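Local coordinates for protein agglutinin alpha chain (PDB 4R6R) that binds D-galactose and the T-antigen disaccharide Gal-beta1,3-GalNAc as a tetrameric plant lectin, and selectively recognises human IgA-1, at residues Thr10-Ile15 against Phe28-Asp33; Tyr78-Ser83 against Trp123-Ser128. All blocks are in the same frame, centred on the assembly; numbering follows the deposited sequence.

Contact 1 of 2, residues Thr10-Ile15 against Phe28-Asp33; sequences TGIREI and FQVVYD
Arg-13 forms a side-on salt bridge with Asp-33, NE and NH1 both donating to the single oxygen OD1; the NE to OD1 distance is 2.8 Å, and this bond uses the lone pair of OD1 that faces away from OD2. An extended chain from CG to NE (chi2 167°, chi3 173°) carries the guanidinium there, its plane turned 43° from the carboxylate. The second oxygen, OD2, accepts from Gly-36 N, so both ends of the carboxylate are held. Backbone acceptors are shared too. Val-31 O takes Arg-13 N at 2.8 Å and Glu-14 N at 3.0 Å, both in its carbonyl plane: a classic beta bulge in the antiparallel hairpin of strands 11-19 and 25-34, part of one four-stranded sheet of the jacalin beta-prism. Past the bulge, Val-31 N returns a bond to Glu-14 O. Earlier, Asp-33 O accepts from Thr-10 N at 2.8 Å, while Asp-33 N donates to Gly-11 O. Glu-14 sends its carboxylate to Lys-55, Ser-57 and Asn-16. On the face carrying Ile-15 and Val-30, Val-30 CG1 sits 3.4 Å above the plane of the Tyr-32 ring, over its centre; Tyr-32 OH bonds to Asp-6. Ile-15 CG2 meets Phe-28 CE1 at 3.8 Å.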
loop_
_atom_site.group_PDB
_atom_site.type_symbol
_atom_site.label_atom_id
_atom_site.label_comp_id
_atom_site.label_asym_id
_atom_site.label_seq_id
_atom_site.Cartn_x
_atom_site.Cartn_y
_atom_site.Cartn_z
ATOM N N THR A 10 3.998 0.720 -12.815
ATOM C CA THR A 10 4.511 1.911 -12.040
ATOM C C THR A 10 3.719 3.140 -12.438
ATOM O O THR A 10 3.790 4.151 -11.753
ATOM C CB THR A 10 6.039 2.164 -12.381
ATOM O OG1 THR A 10 6.719 0.935 -12.218
ATOM C CG2 THR A 10 6.667 3.299 -11.484
ATOM N N GLY A 11 2.997 3.154 -13.584
ATOM C CA GLY A 11 2.330 4.352 -14.035
ATOM C C GLY A 11 1.939 4.177 -15.488
ATOM O O GLY A 11 2.009 3.019 -15.976
ATOM N N ILE A 12 1.468 5.250 -16.092
ATOM C CA ILE A 12 0.927 5.211 -17.473
ATOM C C ILE A 12 1.635 6.246 -18.313
ATOM O O ILE A 12 1.760 7.430 -17.965
ATOM C CB ILE A 12 -0.601 5.437 -17.525
ATOM C CG1 ILE A 12 -1.272 4.244 -16.815
ATOM C CG2 ILE A 12 -1.089 5.540 -18.961
ATOM C CD1 ILE A 12 -2.747 4.508 -16.535
ATOM N N ARG A 13 2.198 5.798 -19.440
ATOM C CA ARG A 13 2.830 6.712 -20.394
ATOM C C ARG A 13 1.937 7.086 -21.571
ATOM O O ARG A 13 1.991 8.219 -22.019
ATOM C CB ARG A 13 4.157 6.123 -20.934
ATOM C CG ARG A 13 5.223 6.165 -19.827
ATOM C CD ARG A 13 6.423 5.270 -20.267
ATOM N NE ARG A 13 7.572 5.404 -19.318
ATOM C CZ ARG A 13 8.490 6.370 -19.378
ATOM N NH1 ARG A 13 9.475 6.368 -18.476
ATOM N NH2 ARG A 13 8.460 7.267 -20.380
ATOM N N GLU A 14 1.167 6.165 -22.112
ATOM C CA GLU A 14 0.358 6.445 -23.295
ATOM C C GLU A 14 -0.773 5.450 -23.358
ATOM O O GLU A 14 -0.659 4.258 -22.946
ATOM C CB GLU A 14 1.273 6.261 -24.518
ATOM C CG GLU A 14 0.614 6.547 -25.853
ATOM C CD GLU A 14 1.663 6.427 -26.960
ATOM O OE1 GLU A 14 2.441 7.406 -27.139
ATOM O OE2 GLU A 14 1.733 5.400 -27.657
ATOM N N ILE A 15 -1.915 5.940 -23.858
ATOM C CA ILE A 15 -3.061 5.022 -24.102
ATOM C C ILE A 15 -3.386 5.150 -25.594
ATOM O O ILE A 15 -3.494 6.283 -26.130
ATOM C CB ILE A 15 -4.256 5.466 -23.287
ATOM C CG1 ILE A 15 -3.968 5.203 -21.789
ATOM C CG2 ILE A 15 -5.428 4.600 -23.620
ATOM C CD1 ILE A 15 -5.029 5.711 -20.817
ATOM N N PHE A 28 -8.059 -1.357 -27.446
ATOM C CA PHE A 28 -7.489 -0.652 -26.261
ATOM C C PHE A 28 -6.114 -1.212 -26.035
ATOM O O PHE A 28 -5.922 -2.424 -25.958
ATOM C CB PHE A 28 -8.417 -0.917 -25.062
ATOM C CG PHE A 28 -8.027 -0.096 -23.844
ATOM C CD1 PHE A 28 -8.452 1.241 -23.755
ATOM C CD2 PHE A 28 -7.290 -0.691 -22.823
ATOM C CE1 PHE A 28 -8.097 2.049 -22.640
ATOM C CE2 PHE A 28 -6.996 0.099 -21.676
ATOM C CZ PHE A 28 -7.379 1.425 -21.613
ATOM N N GLN A 29 -5.156 -0.308 -25.858
ATOM C CA GLN A 29 -3.754 -0.672 -25.582
ATOM C C GLN A 29 -3.099 0.408 -24.740
ATOM O O GLN A 29 -3.409 1.601 -24.836
ATOM C CB GLN A 29 -3.033 -0.814 -26.925
ATOM C CG GLN A 29 -1.573 -1.310 -26.866
ATOM C CD GLN A 29 -0.552 -0.214 -26.563
ATOM O OE1 GLN A 29 -0.786 0.973 -26.744
ATOM N NE2 GLN A 29 0.646 -0.649 -26.115
ATOM N N VAL A 30 -2.184 -0.006 -23.852
ATOM C CA VAL A 30 -1.534 0.949 -22.981
ATOM C C VAL A 30 -0.039 0.725 -22.934
ATOM O O VAL A 30 0.428 -0.427 -22.842
ATOM C CB VAL A 30 -2.094 0.813 -21.550
ATOM C CG1 VAL A 30 -1.502 1.834 -20.562
ATOM C CG2 VAL A 30 -3.644 0.948 -21.528
ATOM N N VAL A 31 0.683 1.841 -23.053
ATOM C CA VAL A 31 2.121 1.822 -22.709
ATOM C C VAL A 31 2.255 2.274 -21.248
ATOM O O VAL A 31 1.937 3.465 -20.958
ATOM C CB VAL A 31 2.966 2.734 -23.617
ATOM C CG1 VAL A 31 4.461 2.619 -23.203
ATOM C CG2 VAL A 31 2.754 2.332 -25.091
ATOM N N TYR A 32 2.597 1.347 -20.370
ATOM C CA TYR A 32 2.778 1.702 -18.965
ATOM C C TYR A 32 4.183 2.188 -18.766
ATOM O O TYR A 32 5.076 2.021 -19.632
ATOM C CB TYR A 32 2.527 0.422 -18.120
ATOM C CG TYR A 32 1.139 -0.140 -18.266
ATOM C CD1 TYR A 32 0.081 0.433 -17.518
ATOM C CD2 TYR A 32 0.833 -1.156 -19.205
ATOM C CE1 TYR A 32 -1.218 -0.100 -17.636
ATOM C CE2 TYR A 32 -0.473 -1.675 -19.316
ATOM C CZ TYR A 32 -1.485 -1.134 -18.510
ATOM O OH TYR A 32 -2.803 -1.496 -18.565
ATOM N N ASP A 33 4.422 2.693 -17.557
ATOM C CA ASP A 33 5.810 2.753 -17.072
ATOM C C ASP A 33 6.044 1.546 -16.147
ATOM O O ASP A 33 5.166 1.197 -15.357
ATOM C CB ASP A 33 6.045 3.994 -16.242
ATOM C CG ASP A 33 7.525 4.125 -15.851
ATOM O OD1 ASP A 33 8.290 4.329 -16.810
ATOM O OD2 ASP A 33 7.813 3.928 -14.632
#

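Contact 2 of 2, residues Tyr78-Ser83 against Trp123-Ser128; sequences YVVVRS and WLDYFS. With 147 (4-nitrophenyl beta-D-galactopyranoside), chain I.
A single direct hydrogen bond ties strands 78-88 and 124-132 together where their segments cross at 76°: Val-81 N to Leu-124 O, 2.8 Å and almost straight (173° at the hydrogen), the N-H meeting the carbonyl oxygen close to head-on. The strands belong to different sheets of the beta-prism, and they come together beside the galactose site. Val-81 and Leu-124 run alongside each other in the same direction, with Val-81 CB 3.8 Å from Leu-124 CD2; Val-81 CG2 also reaches the edge of the Phe-127 ring. Nearer the sugar, Val-80 CB rests against Trp-123 CB, and Val-80 CG1, placed anti to its own carbonyl carbon (chi1 -58°), touches C6 of the galactoside.

The ligand lies between the segments. Tyr-78 offers one ring face to it, with C5 of the sugar 3.6 Å above the ring plane, over its centre, a placing that suits a CH-pi contact. From the residue just before strand 124-132, Trp-123 N donates to O6 of the sugar at 2.8 Å, and O6 in turn donates to Asp-125 OD1 at 2.7 Å. O4 lies within weak bonding distance of both Asp-125 oxygens. One water donates to Val-79 O and to Asp-125 OD1, joining the strands a second time, while Ser-119 OG bonds to Asp-125 OD2. Gly-1 N and Tyr-122 N also hydrogen-bond to the ligand.

The site thus meets the carbon-bound surface of the sugar with the Tyr-78 ring, and O6 and O4 with polar groups. The carboxylate's closeness to O4, the hydroxyl whose axial setting distinguishes galactose from glucose, is consistent with the lectin's galactose specificity.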
loop_
_atom_site.group_PDB
_atom_site.type_symbol
_atom_site.label_atom_id
_atom_site.label_comp_id
_atom_site.label_asym_id
_atom_site.label_seq_id
_atom_site.Cartn_x
_atom_site.Cartn_y
_atom_site.Cartn_z
ATOM N N TYR A 78 -25.841 -5.697 -26.694
ATOM C CA TYR A 78 -24.802 -6.029 -25.697
ATOM C C TYR A 78 -24.599 -4.753 -24.885
ATOM O O TYR A 78 -24.653 -3.612 -25.438
ATOM C CB TYR A 78 -23.494 -6.356 -26.400
ATOM C CG TYR A 78 -23.530 -7.647 -27.194
ATOM C CD1 TYR A 78 -23.406 -8.878 -26.541
ATOM C CD2 TYR A 78 -23.725 -7.635 -28.570
ATOM C CE1 TYR A 78 -23.449 -10.086 -27.261
ATOM C CE2 TYR A 78 -23.754 -8.825 -29.294
ATOM C CZ TYR A 78 -23.618 -10.040 -28.630
ATOM O OH TYR A 78 -23.652 -11.245 -29.315
ATOM N N VAL A 79 -24.401 -4.929 -23.587
ATOM C CA VAL A 79 -23.991 -3.767 -22.769
ATOM C C VAL A 79 -22.480 -3.603 -22.896
ATOM O O VAL A 79 -21.732 -4.545 -22.693
ATOM C CB VAL A 79 -24.332 -3.982 -21.268
ATOM C CG1 VAL A 79 -23.791 -2.816 -20.421
ATOM C CG2 VAL A 79 -25.836 -4.234 -21.078
ATOM N N VAL A 80 -22.076 -2.428 -23.369
ATOM C CA VAL A 80 -20.621 -2.179 -23.665
ATOM C C VAL A 80 -20.232 -0.783 -23.148
ATOM O O VAL A 80 -21.081 -0.038 -22.709
ATOM C CB VAL A 80 -20.314 -2.335 -25.193
ATOM C CG1 VAL A 80 -20.703 -3.756 -25.657
ATOM C CG2 VAL A 80 -21.091 -1.313 -26.009
ATOM N N VAL A 81 -18.928 -0.487 -23.137
ATOM C CA VAL A 81 -18.455 0.819 -22.770
ATOM C C VAL A 81 -18.535 1.669 -24.053
ATOM O O VAL A 81 -17.767 1.485 -24.997
ATOM C CB VAL A 81 -17.010 0.720 -22.285
ATOM C CG1 VAL A 81 -16.466 2.108 -21.922
ATOM C CG2 VAL A 81 -17.013 -0.219 -21.091
ATOM N N ARG A 82 -19.552 2.518 -24.077
ATOM C CA ARG A 82 -19.835 3.363 -25.227
ATOM C C ARG A 82 -18.904 4.585 -25.357
ATOM O O ARG A 82 -18.628 4.999 -26.474
ATOM C CB ARG A 82 -21.284 3.841 -25.224
ATOM C CG ARG A 82 -22.235 2.635 -25.400
ATOM C CD ARG A 82 -23.595 3.032 -25.928
ATOM N NE ARG A 82 -23.434 3.293 -27.375
ATOM C CZ ARG A 82 -24.388 3.840 -28.128
ATOM N NH1 ARG A 82 -25.569 4.178 -27.584
ATOM N NH2 ARG A 82 -24.158 4.051 -29.387
ATOM N N SER A 83 -18.382 5.152 -24.235
ATOM C CA SER A 83 -17.472 6.257 -24.330
ATOM C C SER A 83 -16.531 6.209 -23.149
ATOM O O SER A 83 -16.849 5.664 -22.111
ATOM C CB SER A 83 -18.264 7.591 -24.310
ATOM O OG SER A 83 -17.520 8.759 -24.362
ATOM N N TRP A 123 -16.969 -4.783 -29.205
ATOM C CA TRP A 123 -16.641 -3.519 -28.465
ATOM C C TRP A 123 -16.034 -3.887 -27.100
ATOM O O TRP A 123 -16.076 -5.035 -26.643
ATOM C CB TRP A 123 -17.840 -2.562 -28.305
ATOM C CG TRP A 123 -18.409 -2.317 -29.661
ATOM C CD1 TRP A 123 -17.884 -1.503 -30.665
ATOM C CD2 TRP A 123 -19.553 -3.024 -30.257
ATOM N NE1 TRP A 123 -18.656 -1.650 -31.815
ATOM C CE2 TRP A 123 -19.673 -2.531 -31.606
ATOM C CE3 TRP A 123 -20.430 -4.019 -29.815
ATOM C CZ2 TRP A 123 -20.668 -3.007 -32.500
ATOM C CZ3 TRP A 123 -21.456 -4.455 -30.704
ATOM C CH2 TRP A 123 -21.545 -3.959 -32.003
ATOM N N LEU A 124 -15.487 -2.855 -26.425
ATOM C CA LEU A 124 -15.038 -2.983 -25.041
ATOM C C LEU A 124 -16.289 -3.305 -24.199
ATOM O O LEU A 124 -17.181 -2.498 -24.041
ATOM C CB LEU A 124 -14.397 -1.661 -24.602
ATOM C CG LEU A 124 -13.868 -1.633 -23.121
ATOM C CD1 LEU A 124 -12.841 -2.712 -22.855
ATOM C CD2 LEU A 124 -13.320 -0.209 -22.850
ATOM N N ASP A 125 -16.287 -4.499 -23.632
ATOM C CA ASP A 125 -17.438 -4.955 -22.859
ATOM C C ASP A 125 -17.441 -4.396 -21.461
ATOM O O ASP A 125 -18.467 -3.976 -20.976
ATOM C CB ASP A 125 -17.437 -6.497 -22.751
ATOM C CG ASP A 125 -17.422 -7.200 -24.130
ATOM O OD1 ASP A 125 -18.326 -6.842 -24.919
ATOM O OD2 ASP A 125 -16.501 -8.018 -24.405
ATOM N N TYR A 126 -16.250 -4.395 -20.826
ATOM C CA TYR A 126 -16.179 -3.941 -19.443
ATOM C C TYR A 126 -14.696 -3.755 -19.224
ATOM O O TYR A 126 -13.850 -4.313 -19.946
ATOM C CB TYR A 126 -16.850 -4.936 -18.410
ATOM C CG TYR A 126 -16.271 -6.292 -18.394
ATOM C CD1 TYR A 126 -15.045 -6.569 -17.776
ATOM C CD2 TYR A 126 -16.975 -7.374 -19.001
ATOM C CE1 TYR A 126 -14.497 -7.849 -17.811
ATOM C CE2 TYR A 126 -16.441 -8.654 -19.032
ATOM C CZ TYR A 126 -15.220 -8.898 -18.437
ATOM O OH TYR A 126 -14.717 -10.185 -18.473
ATOM N N PHE A 127 -14.400 -3.020 -18.141
ATOM C CA PHE A 127 -13.004 -2.914 -17.696
ATOM C C PHE A 127 -12.949 -2.569 -16.225
ATOM O O PHE A 127 -13.956 -2.134 -15.629
ATOM C CB PHE A 127 -12.222 -1.843 -18.502
ATOM C CG PHE A 127 -12.555 -0.420 -18.121
ATOM C CD1 PHE A 127 -13.733 0.182 -18.527
ATOM C CD2 PHE A 127 -11.710 0.350 -17.319
ATOM C CE1 PHE A 127 -14.077 1.478 -18.116
ATOM C CE2 PHE A 127 -12.010 1.654 -16.994
ATOM C CZ PHE A 127 -13.219 2.243 -17.328
ATOM N N SER A 128 -11.781 -2.889 -15.651
ATOM C CA SER A 128 -11.456 -2.507 -14.277
ATOM C C SER A 128 -10.084 -1.858 -14.276
ATOM O O SER A 128 -9.315 -1.988 -15.237
ATOM C CB SER A 128 -11.442 -3.709 -13.384
ATOM O OG SER A 128 -12.723 -4.381 -13.398
HETATM C C1 147 I . -19.551 -10.449 -29.285
HETATM C C2 147 I . -19.270 -11.436 -28.118
HETATM O O2 147 I . -19.682 -12.802 -28.407
HETATM C C3 147 I . -19.952 -10.973 -26.819
HETATM O O3 147 I . -19.481 -11.814 -25.745
HETATM C C4 147 I . -19.583 -9.442 -26.558
HETATM O O4 147 I . -18.191 -9.459 -26.322
HETATM C C5 147 I . -19.905 -8.589 -27.873
HETATM C C6 147 I . -19.922 -7.056 -27.674
HETATM O O6 147 I . -18.595 -6.493 -27.616
HETATM O O5 147 I . -19.099 -9.042 -28.994
HETATM O O1 147 I . -18.976 -11.042 -30.477
HETATM O O HOH W 1 -20.872 -6.903 -23.856
#

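In the fold
Contact 1 is finished in the sequence before contact 2 begins; their centres lie about 19 Å apart, on opposite sides of the chain's centre, and their nearest atoms about 5 Å. Contact 1 ties neighbouring strands 11-19 and 25-34 within one four-stranded antiparallel sheet. Contact 2 instead joins two sheets beside the galactoside pocket, through strands 78-88 and 124-132, so together they sample all three sheets of the beta-prism fold. Phe-116, on strand 110-120, packs against side chains of both. Tyr-126 and Phe-127 pair antiparallel with a strand of the bound peptide, continuing that sheet across the interface. The Phe-28 side chain of contact 1 stays about 12 Å from the bound galactoside.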